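Local coordinates for FdtA domain-containing protein (Helicobacter canadensis MIT 98-5491, PDB 7N67), which is a 3,4-ketoisomerase of the cupin superfamily that probably acts on a dTDP-linked keto sugar in the biosynthesis of a formylated sugar, at residues Ile53-Tyr58 and Asp134-Asn139; Ala72-Glu77 and Glu140-Tyr145; Leu80-Gly85 and Tyr124-Leu129; Cys87-Asn92 and Ile100-Pro105. All coordinates share one frame; numbering follows the deposited sequence.

Interaction 1. Residues Ile53-Tyr58 and Asp134-Asn139; sequences IKRIYY and DFYNEN. With TYD (thymidine-5'-diphosphate), chain E.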
# COMPACT_ATOMS: atom_id res chain seq x y z
N ILE B 53 -10.13 24.56 4.86
CA ILE B 53 -10.11 23.25 5.57
C ILE B 53 -10.34 23.56 7.05
O ILE B 53 -9.60 24.38 7.62
CB ILE B 53 -8.82 22.45 5.30
CG1 ILE B 53 -8.55 22.21 3.81
CG2 ILE B 53 -8.86 21.13 6.04
CD1 ILE B 53 -7.09 22.04 3.47
N LYS B 54 -11.39 22.98 7.62
CA LYS B 54 -11.69 23.01 9.06
C LYS B 54 -11.47 21.62 9.66
O LYS B 54 -11.26 21.50 10.88
CB LYS B 54 -13.14 23.45 9.25
CG LYS B 54 -13.45 24.83 8.69
CD LYS B 54 -13.42 25.94 9.74
CE LYS B 54 -13.28 27.31 9.12
NZ LYS B 54 -12.68 28.28 10.08
N ARG B 55 -11.54 20.59 8.82
CA ARG B 55 -11.41 19.17 9.25
C ARG B 55 -10.90 18.37 8.07
O ARG B 55 -11.19 18.76 6.92
CB ARG B 55 -12.76 18.63 9.72
CG ARG B 55 -12.92 17.12 9.63
CD ARG B 55 -14.27 16.69 10.18
NE ARG B 55 -15.37 17.39 9.50
CZ ARG B 55 -16.39 16.82 8.86
NH1 ARG B 55 -17.30 17.60 8.28
NH2 ARG B 55 -16.53 15.51 8.81
N ILE B 56 -10.11 17.34 8.36
CA ILE B 56 -9.73 16.27 7.40
C ILE B 56 -10.12 14.95 8.05
O ILE B 56 -10.20 14.88 9.29
CB ILE B 56 -8.24 16.36 6.98
CG1 ILE B 56 -7.26 15.96 8.07
CG2 ILE B 56 -7.93 17.75 6.47
CD1 ILE B 56 -6.77 14.56 7.95
N TYR B 57 -10.42 13.95 7.22
CA TYR B 57 -10.63 12.56 7.68
C TYR B 57 -10.07 11.61 6.60
O TYR B 57 -9.98 11.95 5.38
CB TYR B 57 -12.08 12.39 8.15
CG TYR B 57 -13.21 12.43 7.14
CD1 TYR B 57 -13.62 11.29 6.48
CD2 TYR B 57 -13.96 13.58 6.93
CE1 TYR B 57 -14.69 11.29 5.61
CE2 TYR B 57 -15.03 13.60 6.05
CZ TYR B 57 -15.42 12.45 5.39
OH TYR B 57 -16.48 12.42 4.52
N TYR B 58 -9.61 10.46 7.08
CA TYR B 58 -9.08 9.37 6.24
C TYR B 58 -9.69 8.03 6.66
O TYR B 58 -9.98 7.79 7.86
CB TYR B 58 -7.56 9.34 6.24
CG TYR B 58 -6.87 9.39 7.58
CD1 TYR B 58 -6.28 8.27 8.12
CD2 TYR B 58 -6.73 10.58 8.26
CE1 TYR B 58 -5.60 8.30 9.33
CE2 TYR B 58 -6.06 10.64 9.47
CZ TYR B 58 -5.49 9.50 10.00
OH TYR B 58 -4.82 9.58 11.18
N ASP B 134 -15.96 22.24 6.87
CA ASP B 134 -16.59 22.57 8.17
C ASP B 134 -16.46 21.41 9.15
O ASP B 134 -16.14 20.29 8.72
CB ASP B 134 -18.06 22.94 7.97
CG ASP B 134 -18.61 23.92 8.99
OD1 ASP B 134 -17.92 24.24 9.98
OD2 ASP B 134 -19.74 24.36 8.77
N PHE B 135 -16.70 21.69 10.43
CA PHE B 135 -16.63 20.73 11.56
C PHE B 135 -17.73 19.69 11.37
O PHE B 135 -18.74 19.98 10.71
CB PHE B 135 -16.75 21.46 12.90
CG PHE B 135 -15.75 22.57 13.08
CD1 PHE B 135 -14.55 22.34 13.74
CD2 PHE B 135 -16.00 23.85 12.59
CE1 PHE B 135 -13.62 23.36 13.89
CE2 PHE B 135 -15.07 24.88 12.75
CZ PHE B 135 -13.88 24.62 13.40
N TYR B 136 -17.52 18.49 11.91
CA TYR B 136 -18.42 17.32 11.76
C TYR B 136 -19.73 17.64 12.47
O TYR B 136 -19.71 17.93 13.67
CB TYR B 136 -17.79 16.07 12.38
CG TYR B 136 -18.71 14.89 12.58
CD1 TYR B 136 -19.38 14.31 11.52
CD2 TYR B 136 -18.84 14.28 13.81
CE1 TYR B 136 -20.18 13.19 11.69
CE2 TYR B 136 -19.63 13.16 14.01
CZ TYR B 136 -20.31 12.61 12.94
OH TYR B 136 -21.12 11.51 13.11
N ASN B 137 -20.84 17.57 11.75
CA ASN B 137 -22.18 17.66 12.37
C ASN B 137 -23.03 16.47 11.92
O ASN B 137 -23.61 16.56 10.82
CB ASN B 137 -22.86 19.00 12.04
CG ASN B 137 -23.91 19.38 13.06
OD1 ASN B 137 -24.48 18.54 13.76
ND2 ASN B 137 -24.18 20.68 13.14
N GLU B 138 -23.12 15.42 12.75
CA GLU B 138 -24.01 14.26 12.47
C GLU B 138 -25.44 14.73 12.17
O GLU B 138 -26.10 14.10 11.32
CB GLU B 138 -24.00 13.26 13.62
CG GLU B 138 -24.85 12.04 13.36
CD GLU B 138 -24.48 11.19 12.15
OE1 GLU B 138 -25.27 10.28 11.80
OE2 GLU B 138 -23.40 11.43 11.57
N ASN B 139 -25.89 15.82 12.81
CA ASN B 139 -27.26 16.37 12.64
C ASN B 139 -27.50 16.78 11.19
O ASN B 139 -28.65 16.63 10.75
CB ASN B 139 -27.53 17.59 13.53
CG ASN B 139 -27.40 17.30 15.00
OD1 ASN B 139 -27.51 16.15 15.42
ND2 ASN B 139 -27.17 18.34 15.80
PA TYD E . -19.55 7.24 8.11
O1A TYD E . -20.36 8.45 7.78
O2A TYD E . -20.26 5.95 8.35
O3A TYD E . -18.41 7.06 7.01
PB TYD E . -18.37 7.05 5.41
O1B TYD E . -16.95 6.62 5.05
O2B TYD E . -19.42 6.02 5.03
O3B TYD E . -18.70 8.42 4.92
O5' TYD E . -18.63 7.53 9.38
C5' TYD E . -18.29 6.41 10.22
C4' TYD E . -18.34 6.89 11.65
O4' TYD E . -17.40 7.97 11.81
C3' TYD E . -19.71 7.41 12.09
O3' TYD E . -20.04 6.91 13.37
C2' TYD E . -19.51 8.92 12.13
C1' TYD E . -18.03 9.05 12.47
N1 TYD E . -17.41 10.31 11.99
C2 TYD E . -16.93 11.20 12.93
O2 TYD E . -16.98 10.98 14.13
N3 TYD E . -16.40 12.36 12.40
C4 TYD E . -16.30 12.70 11.07
O4 TYD E . -15.79 13.78 10.74
C5 TYD E . -16.81 11.72 10.14
C5M TYD E . -16.73 12.02 8.67
C6 TYD E . -17.34 10.59 10.63
O HOH W 1 -20.41 17.06 8.64

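Interaction 2. Residues Ala72-Glu77 and Glu140-Tyr145; sequences AHKELE and EYIRDY. With TYD (thymidine-5'-diphosphate), chain E.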
# COMPACT_ATOMS: atom_id res chain seq x y z
N ALA B 72 -25.71 12.66 2.04
CA ALA B 72 -25.70 13.97 1.37
C ALA B 72 -25.69 15.06 2.45
O ALA B 72 -25.93 14.74 3.62
CB ALA B 72 -26.90 14.10 0.44
N HIS B 73 -25.42 16.30 2.04
CA HIS B 73 -25.14 17.46 2.92
C HIS B 73 -25.60 18.72 2.18
O HIS B 73 -25.25 18.84 1.01
CB HIS B 73 -23.63 17.50 3.23
CG HIS B 73 -23.12 16.15 3.62
ND1 HIS B 73 -22.97 15.76 4.94
CD2 HIS B 73 -22.80 15.08 2.86
CE1 HIS B 73 -22.54 14.51 4.97
NE2 HIS B 73 -22.44 14.06 3.70
N LYS B 74 -26.39 19.57 2.84
CA LYS B 74 -26.91 20.83 2.25
C LYS B 74 -25.75 21.83 2.10
O LYS B 74 -25.70 22.50 1.06
CB LYS B 74 -28.08 21.38 3.08
CG LYS B 74 -29.30 20.46 3.20
CD LYS B 74 -30.28 20.81 4.33
CE LYS B 74 -31.58 21.45 3.89
NZ LYS B 74 -31.38 22.46 2.82
N GLU B 75 -24.80 21.86 3.05
CA GLU B 75 -23.76 22.94 3.17
C GLU B 75 -22.34 22.39 2.91
O GLU B 75 -21.57 23.02 2.11
CB GLU B 75 -23.93 23.62 4.53
CG GLU B 75 -24.39 25.07 4.48
CD GLU B 75 -25.16 25.53 3.25
OE1 GLU B 75 -26.31 25.10 3.09
OE2 GLU B 75 -24.59 26.33 2.45
N LEU B 76 -21.99 21.25 3.52
CA LEU B 76 -20.61 20.72 3.55
C LEU B 76 -20.09 20.51 2.12
O LEU B 76 -20.73 19.77 1.36
CB LEU B 76 -20.58 19.40 4.33
CG LEU B 76 -19.17 18.87 4.62
CD1 LEU B 76 -18.42 19.81 5.56
CD2 LEU B 76 -19.24 17.46 5.20
N GLU B 77 -18.96 21.17 1.78
CA GLU B 77 -18.20 20.91 0.53
C GLU B 77 -17.02 20.03 0.93
O GLU B 77 -16.55 20.18 2.07
CB GLU B 77 -17.81 22.22 -0.15
CG GLU B 77 -18.99 23.05 -0.62
CD GLU B 77 -18.64 24.24 -1.49
OE1 GLU B 77 -19.50 24.64 -2.30
OE2 GLU B 77 -17.53 24.79 -1.37
N GLU B 140 -26.48 17.30 10.48
CA GLU B 140 -26.62 17.88 9.11
C GLU B 140 -26.48 16.80 8.03
O GLU B 140 -26.62 17.15 6.83
CB GLU B 140 -25.60 19.00 8.91
CG GLU B 140 -25.92 20.23 9.73
CD GLU B 140 -27.36 20.68 9.51
OE1 GLU B 140 -27.72 20.92 8.32
OE2 GLU B 140 -28.12 20.73 10.52
N TYR B 141 -26.18 15.55 8.41
CA TYR B 141 -26.09 14.36 7.52
C TYR B 141 -27.50 13.95 7.07
O TYR B 141 -28.43 13.90 7.89
CB TYR B 141 -25.42 13.18 8.22
CG TYR B 141 -23.93 13.04 8.04
CD1 TYR B 141 -23.06 14.01 8.52
CD2 TYR B 141 -23.38 11.92 7.44
CE1 TYR B 141 -21.68 13.88 8.38
CE2 TYR B 141 -22.02 11.77 7.30
CZ TYR B 141 -21.16 12.75 7.77
OH TYR B 141 -19.81 12.60 7.63
N ILE B 142 -27.65 13.67 5.79
CA ILE B 142 -28.83 12.93 5.25
C ILE B 142 -28.33 11.54 4.86
O ILE B 142 -27.49 11.47 3.96
CB ILE B 142 -29.44 13.71 4.08
CG1 ILE B 142 -29.74 15.15 4.51
CG2 ILE B 142 -30.67 12.99 3.54
CD1 ILE B 142 -30.01 16.08 3.37
N ARG B 143 -28.75 10.51 5.60
CA ARG B 143 -28.27 9.11 5.42
C ARG B 143 -29.39 8.24 4.81
O ARG B 143 -29.26 7.00 4.89
CB ARG B 143 -27.83 8.52 6.77
CG ARG B 143 -26.69 9.26 7.45
CD ARG B 143 -26.20 8.49 8.66
NE ARG B 143 -24.99 9.07 9.25
CZ ARG B 143 -23.75 8.91 8.80
NH1 ARG B 143 -23.53 8.19 7.71
NH2 ARG B 143 -22.74 9.48 9.42
N ASP B 144 -30.45 8.86 4.28
CA ASP B 144 -31.58 8.16 3.62
C ASP B 144 -31.76 8.77 2.23
O ASP B 144 -31.93 10.01 2.17
CB ASP B 144 -32.87 8.28 4.43
CG ASP B 144 -34.03 7.47 3.86
OD1 ASP B 144 -34.67 7.93 2.88
OD2 ASP B 144 -34.26 6.38 4.39
N TYR B 145 -31.74 7.96 1.17
CA TYR B 145 -31.81 8.47 -0.23
C TYR B 145 -33.17 9.15 -0.47
O TYR B 145 -33.21 10.27 -1.10
CB TYR B 145 -31.48 7.38 -1.25
CG TYR B 145 -31.39 7.91 -2.66
CD1 TYR B 145 -30.49 8.91 -3.00
CD2 TYR B 145 -32.21 7.42 -3.66
CE1 TYR B 145 -30.42 9.42 -4.28
CE2 TYR B 145 -32.15 7.92 -4.95
CZ TYR B 145 -31.25 8.92 -5.27
OH TYR B 145 -31.22 9.38 -6.55
PA TYD E . -19.55 7.24 8.11
O1A TYD E . -20.36 8.45 7.78
O2A TYD E . -20.26 5.95 8.35
O3A TYD E . -18.41 7.06 7.01
PB TYD E . -18.37 7.05 5.41
O1B TYD E . -16.95 6.62 5.05
O2B TYD E . -19.42 6.02 5.03
O3B TYD E . -18.70 8.42 4.92
O5' TYD E . -18.63 7.53 9.38
C5' TYD E . -18.29 6.41 10.22
C4' TYD E . -18.34 6.89 11.65
O4' TYD E . -17.40 7.97 11.81
C3' TYD E . -19.71 7.41 12.09
O3' TYD E . -20.04 6.91 13.37
C2' TYD E . -19.51 8.92 12.13
C1' TYD E . -18.03 9.05 12.47
N1 TYD E . -17.41 10.31 11.99
C2 TYD E . -16.93 11.20 12.93
O2 TYD E . -16.98 10.98 14.13
N3 TYD E . -16.40 12.36 12.40
C4 TYD E . -16.30 12.70 11.07
O4 TYD E . -15.79 13.78 10.74
C5 TYD E . -16.81 11.72 10.14
C5M TYD E . -16.73 12.02 8.67
C6 TYD E . -17.34 10.59 10.63

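Interaction 3. Residues Leu80-Gly85 and Tyr124-Leu129; sequences LIMMDG and YGAKLL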
# COMPACT_ATOMS: atom_id res chain seq x y z
N LEU B 80 -12.01 14.89 -2.23
CA LEU B 80 -11.65 13.46 -2.03
C LEU B 80 -10.34 13.19 -2.76
O LEU B 80 -10.19 13.65 -3.90
CB LEU B 80 -12.76 12.57 -2.59
CG LEU B 80 -13.87 12.21 -1.62
CD1 LEU B 80 -14.61 13.45 -1.16
CD2 LEU B 80 -14.82 11.21 -2.25
N ILE B 81 -9.43 12.47 -2.12
CA ILE B 81 -8.14 12.02 -2.71
C ILE B 81 -7.90 10.57 -2.29
O ILE B 81 -7.86 10.32 -1.08
CB ILE B 81 -7.02 12.94 -2.23
CG1 ILE B 81 -7.38 14.40 -2.50
CG2 ILE B 81 -5.70 12.53 -2.87
CD1 ILE B 81 -6.48 15.40 -1.86
N MET B 82 -7.81 9.64 -3.25
CA MET B 82 -7.34 8.25 -2.98
C MET B 82 -5.82 8.28 -2.83
O MET B 82 -5.12 8.34 -3.85
CB MET B 82 -7.68 7.28 -4.11
CG MET B 82 -9.16 7.00 -4.20
SD MET B 82 -9.84 6.40 -2.63
CE MET B 82 -9.05 4.80 -2.54
N MET B 83 -5.34 8.18 -1.60
CA MET B 83 -3.88 8.18 -1.33
C MET B 83 -3.28 6.81 -1.65
O MET B 83 -2.09 6.76 -1.95
CB MET B 83 -3.57 8.57 0.11
CG MET B 83 -2.44 9.56 0.18
SD MET B 83 -2.98 11.00 1.10
CE MET B 83 -1.99 10.76 2.57
N ASP B 84 -4.07 5.74 -1.53
CA ASP B 84 -3.61 4.35 -1.78
C ASP B 84 -4.74 3.57 -2.46
O ASP B 84 -5.87 3.61 -1.96
CB ASP B 84 -3.17 3.66 -0.49
CG ASP B 84 -2.19 2.52 -0.73
OD1 ASP B 84 -1.30 2.73 -1.53
OD2 ASP B 84 -2.32 1.45 -0.11
N GLY B 85 -4.44 2.90 -3.57
CA GLY B 85 -5.40 2.00 -4.22
C GLY B 85 -6.47 2.79 -4.94
O GLY B 85 -6.23 3.97 -5.30
N TYR B 124 -8.49 -3.63 -1.78
CA TYR B 124 -8.31 -4.12 -0.40
C TYR B 124 -7.23 -3.29 0.29
O TYR B 124 -6.08 -3.17 -0.23
CB TYR B 124 -8.03 -5.62 -0.42
CG TYR B 124 -8.08 -6.24 0.95
CD1 TYR B 124 -9.24 -6.84 1.42
CD2 TYR B 124 -6.98 -6.16 1.78
CE1 TYR B 124 -9.30 -7.39 2.69
CE2 TYR B 124 -7.02 -6.70 3.06
CZ TYR B 124 -8.18 -7.32 3.49
OH TYR B 124 -8.22 -7.86 4.74
N GLY B 125 -7.61 -2.66 1.41
CA GLY B 125 -6.74 -1.79 2.21
C GLY B 125 -6.56 -0.41 1.60
O GLY B 125 -5.70 0.31 2.11
N ALA B 126 -7.36 -0.04 0.58
CA ALA B 126 -7.35 1.29 -0.07
C ALA B 126 -7.65 2.37 0.97
O ALA B 126 -8.47 2.12 1.89
CB ALA B 126 -8.35 1.35 -1.19
N LYS B 127 -7.03 3.54 0.80
CA LYS B 127 -7.05 4.66 1.77
C LYS B 127 -7.55 5.90 1.05
O LYS B 127 -7.04 6.18 -0.07
CB LYS B 127 -5.65 4.83 2.34
CG LYS B 127 -5.06 3.51 2.81
CD LYS B 127 -3.76 3.63 3.60
CE LYS B 127 -3.21 2.27 4.01
NZ LYS B 127 -3.16 1.35 2.85
N LEU B 128 -8.54 6.56 1.64
CA LEU B 128 -9.17 7.79 1.10
C LEU B 128 -8.91 8.93 2.08
O LEU B 128 -9.12 8.71 3.29
CB LEU B 128 -10.66 7.53 0.94
CG LEU B 128 -11.51 8.75 0.58
CD1 LEU B 128 -11.16 9.26 -0.81
CD2 LEU B 128 -12.99 8.39 0.65
N LEU B 129 -8.42 10.06 1.57
CA LEU B 129 -8.29 11.32 2.35
C LEU B 129 -9.43 12.24 1.94
O LEU B 129 -9.73 12.30 0.73
CB LEU B 129 -6.93 11.95 2.05
CG LEU B 129 -6.69 13.30 2.73
CD1 LEU B 129 -6.67 13.16 4.25
CD2 LEU B 129 -5.39 13.91 2.22

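Interaction 4. Residues Cys87-Asn92 and Ile100-Pro105; sequences CEIVLN and IILNRP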
# COMPACT_ATOMS: atom_id res chain seq x y z
N CYS B 87 -10.93 3.44 -5.66
CA CYS B 87 -12.35 3.15 -5.44
C CYS B 87 -13.20 3.85 -6.50
O CYS B 87 -12.64 4.63 -7.29
CB CYS B 87 -12.74 3.48 -4.01
SG CYS B 87 -13.45 5.12 -3.82
N GLU B 88 -14.47 3.49 -6.55
CA GLU B 88 -15.46 4.09 -7.46
C GLU B 88 -16.35 5.04 -6.65
O GLU B 88 -17.17 4.54 -5.86
CB GLU B 88 -16.26 3.00 -8.16
CG GLU B 88 -17.13 3.56 -9.26
CD GLU B 88 -18.05 2.54 -9.89
OE1 GLU B 88 -19.05 2.96 -10.52
OE2 GLU B 88 -17.78 1.33 -9.74
N ILE B 89 -16.19 6.35 -6.86
CA ILE B 89 -17.12 7.38 -6.29
C ILE B 89 -18.37 7.41 -7.17
O ILE B 89 -18.21 7.59 -8.37
CB ILE B 89 -16.48 8.78 -6.19
CG1 ILE B 89 -15.07 8.75 -5.61
CG2 ILE B 89 -17.41 9.69 -5.40
CD1 ILE B 89 -14.96 8.05 -4.29
N VAL B 90 -19.55 7.26 -6.55
CA VAL B 90 -20.87 7.35 -7.24
C VAL B 90 -21.62 8.55 -6.68
O VAL B 90 -21.91 8.58 -5.46
CB VAL B 90 -21.71 6.06 -7.12
CG1 VAL B 90 -22.92 6.11 -8.03
CG2 VAL B 90 -20.89 4.81 -7.39
N LEU B 91 -21.95 9.48 -7.57
CA LEU B 91 -22.48 10.83 -7.30
C LEU B 91 -23.90 10.93 -7.87
O LEU B 91 -24.14 10.51 -9.02
CB LEU B 91 -21.58 11.86 -7.99
CG LEU B 91 -20.17 12.00 -7.43
CD1 LEU B 91 -19.47 13.19 -8.08
CD2 LEU B 91 -20.19 12.13 -5.90
N ASN B 92 -24.80 11.49 -7.09
CA ASN B 92 -26.22 11.58 -7.49
C ASN B 92 -26.76 12.87 -6.88
O ASN B 92 -26.63 13.02 -5.66
CB ASN B 92 -26.98 10.33 -7.05
CG ASN B 92 -28.39 10.32 -7.60
OD1 ASN B 92 -29.23 11.13 -7.19
ND2 ASN B 92 -28.64 9.44 -8.55
N ILE B 100 -17.17 8.20 -10.85
CA ILE B 100 -15.79 8.74 -11.05
C ILE B 100 -14.83 7.78 -10.37
O ILE B 100 -14.94 7.59 -9.15
CB ILE B 100 -15.64 10.17 -10.52
CG1 ILE B 100 -16.54 11.13 -11.29
CG2 ILE B 100 -14.18 10.61 -10.59
CD1 ILE B 100 -17.34 12.04 -10.39
N ILE B 101 -13.93 7.19 -11.15
CA ILE B 101 -12.88 6.30 -10.60
C ILE B 101 -11.72 7.18 -10.16
O ILE B 101 -11.24 7.95 -10.99
CB ILE B 101 -12.44 5.23 -11.62
CG1 ILE B 101 -13.52 4.16 -11.77
CG2 ILE B 101 -11.10 4.64 -11.20
CD1 ILE B 101 -13.99 3.95 -13.19
N LEU B 102 -11.35 7.07 -8.88
CA LEU B 102 -10.08 7.60 -8.33
C LEU B 102 -9.15 6.41 -8.10
O LEU B 102 -9.52 5.50 -7.32
CB LEU B 102 -10.38 8.35 -7.04
CG LEU B 102 -11.33 9.54 -7.15
CD1 LEU B 102 -11.56 10.15 -5.77
CD2 LEU B 102 -10.82 10.58 -8.14
N ASN B 103 -7.98 6.41 -8.76
CA ASN B 103 -6.97 5.33 -8.66
C ASN B 103 -5.56 5.89 -8.65
O ASN B 103 -4.63 5.07 -8.76
CB ASN B 103 -7.13 4.30 -9.77
CG ASN B 103 -7.13 4.88 -11.17
OD1 ASN B 103 -7.61 4.23 -12.10
ND2 ASN B 103 -6.62 6.09 -11.33
N ARG B 104 -5.36 7.21 -8.50
CA ARG B 104 -4.00 7.77 -8.34
C ARG B 104 -4.04 8.91 -7.34
O ARG B 104 -5.06 9.55 -7.16
CB ARG B 104 -3.37 8.18 -9.68
CG ARG B 104 -4.25 8.94 -10.67
CD ARG B 104 -3.52 9.14 -12.01
NE ARG B 104 -2.07 9.30 -11.85
CZ ARG B 104 -1.11 8.90 -12.72
NH1 ARG B 104 0.17 9.11 -12.44
NH2 ARG B 104 -1.40 8.29 -13.86
N PRO B 105 -2.93 9.16 -6.62
CA PRO B 105 -2.88 10.24 -5.63
C PRO B 105 -2.80 11.66 -6.19
O PRO B 105 -2.97 12.58 -5.39
CB PRO B 105 -1.59 9.92 -4.85
CG PRO B 105 -0.72 9.22 -5.86
CD PRO B 105 -1.69 8.38 -6.68

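Interaction 1. Residues Ile53-Tyr58 and Asp134-Asn139
Arg55 grips the backbone carbonyl of Asp134 side-on, NE at 3.1 Å and NH1 at 3.0 Å from Asp134 O. That oxygen lies only 4° out of the guanidinium plane; seen from the carbonyl, NE arrives in plane and NH1 from above it. The third nitrogen, NH2, donates to thymine O4 of TYD at 2.7 Å, so one guanidinium ties the 134-139 loop to the nucleotide base. With CG anti to the backbone N (chi1 155°) and a bend at chi3 (55°), the Arg55 chain brings the guanidinium to both oxygens. Tyr136 has its CA 3.5 Å above the centre of the group and thymine N3 over the centre of its ring, while the thymine methyl C5M rests over the centre of the Tyr57 ring, 3.4 Å above its plane. These residues build the thymine end of the dTDP pocket of this cupin, on strand 55-60, outermost in its own chain but continued by an antiparallel strand of the second subunit. Further out, Tyr136 OH donates to Glu138 OE2. CD of Lys54 packs against CE2 of Phe135 at 3.6 Å. Lys54 and Arg55 both face Ala132 in a classic beta bulge, and Glu44 of the second subunit accepts from Tyr136 N.

Interaction 2. Residues Ala72-Glu77 and Glu140-Tyr145
With chi1 at -46°, CG of His73 stands anti to its own carbonyl carbon, and the imidazole is carried alongside Tyr141, the two side chains pointing the same way. The result is a T-shaped pair: CE1 of His73 lies over the centre of the phenol ring, the centroids are 4.5 Å apart and the planes meet at 82°. The histidine therefore offers an edge and the tyrosine a face. The polar end of the imidazole is held from outside the pair, NE2 being hydrogen-bonded to ND1 of His71, a residue that itself binds the nucleotide.

Backbone evidence for the pairing comes from Ala72 and Ile142, an antiparallel hydrogen-bonded pair with Ala72 N to Ile142 O at 2.9 Å and Ile142 N to Ala72 O at 3.0 Å. Tyr141 and Arg143 both reach TYD. The phenol oxygen OH of Tyr141 approaches the thymine methyl C5M at 3.3 Å, while Arg143 uses NH1 and NH2 on the phosphate oxygen O1A, which lies at the edge of the guanidinium, near its plane; NH2 is 3.1 Å from O1A. CD2 of Tyr141 lies over one face of that guanidinium, 3.2 Å above its plane and offset toward the rim.

The short, weakly bonded strand 141-142 is outermost in its sheet within the chain, beside 68-73, and helix 145-152 packs Phe148 against both Ala72 and Ile142.

Interaction 3. Residues Leu80-Gly85 and Tyr124-Leu129
NZ of Lys127 bonds to Asp84 OD2 at 3.1 Å in a salt bridge and donates to Gly125 O at 2.8 Å, and it also forms a salt bridge with Asp84 of the second subunit. The carboxylate oxygen is met on its anti side, 33° out of plane. Lys127 and Asp84 lie side by side, pointing the same way, with CG of Lys127 3.8 Å from CB of Asp84; the lysine runs extended until chi4 (49°) turns its amine toward the acid. OD1 of Asp84 in turn meets Lys127 of the second subunit, so the charged pairs are reciprocal across that interface.

The backbones form an antiparallel ladder between neighbouring strands 78-84 and 127-132 of the larger sheet. Ile81 and Leu129 exchange two bonds, the shorter from Leu129 N to Ile81 O at 2.7 Å. A classic beta bulge follows, where Met83 and Asp84 both face Lys127: Met83 N and Asp84 N each make a weak bond to Lys127 O, and Lys127 N donates to Asp84 O at 3.0 Å. The chain turns a corner at Met83.

Apolar groups fill in around the ladder. The bent chain of Met82 lays SD against CD1 of Leu128 at 3.6 Å and brings CE to CB of Ala126 at 3.8 Å. SD of Met83 touches CD2 of Leu129, and Met83 of the second subunit packs on both Met83 and Leu129.

Interaction 4. Residues Cys87-Asn92 and Ile100-Pro105
Ile89 meets the neighbouring strand atom by atom: its CB is 3.5 Å from the backbone oxygen O of Ile100, and CG1, anti to the carbonyl carbon (chi1 -45°), goes on to touch CD1 of Leu102 at 3.8 Å. Its tip CD1 continues beyond the hairpin to Leu80 of strand 78-84. Ile89, Leu102, Cys87 and Ile100 share one face of the sheet, and Leu91 brings its CD1 tightly up to CD1 of Ile100.

The backbone evidence is a pair of two-bond rungs. Cys87 and Leu102 exchange bonds, Cys87 N to Leu102 O being 3.0 Å, and Ile89 and Ile100 do the same, with Ile100 N to Ile89 O at 2.8 Å and nearly straight at the hydrogen (172°). Between them Glu88 and Ile101 make a non-hydrogen-bonded pair whose side chains lie on the other face. There OE1 of Glu88 is hydrogen-bonded to Ser99, the residue just before Ile100 on the partner strand, and salt-bridged to Arg120 of strand 116-120, with OE2 bonded to Asn121.

On the Ile89 side, Leu109 of strand 107-111 touches both Ile89 and Ile100, and Met82 of strand 78-84 touches Cys87 and Leu102. The N-to-C directions of 87-92 and 100-102 differ by 149°, near antiparallel. This is a two-stranded antiparallel beta hairpin whose apolar face packs against the facing sheet, as in the jelly-roll beta-barrel of the cupin fold.

Interactions 1 and 2 form two walls of one dTDP pocket: their centres are 12 Å apart, and Glu138 OE1 forms a salt bridge with Arg143 NE at 2.8 Å, while CE1 of Tyr136 meets CE1 of Tyr141 at 3.7 Å. Interaction 3 continues the sheet that holds strand 55-60, with CB of Tyr58 3.4 Å from O of Leu128, and the side chain of Leu128 is about 6 Å from bound TYD. Interaction 4 adjoins it in the core, CG of Met82 lying 3.4 Å from CB of Leu102; their centres are 10 Å apart. Interactions 2 and 4 share the second sheet and touch through Tyr145 OH and Asn92 OD1, probably hydrogen-bonded.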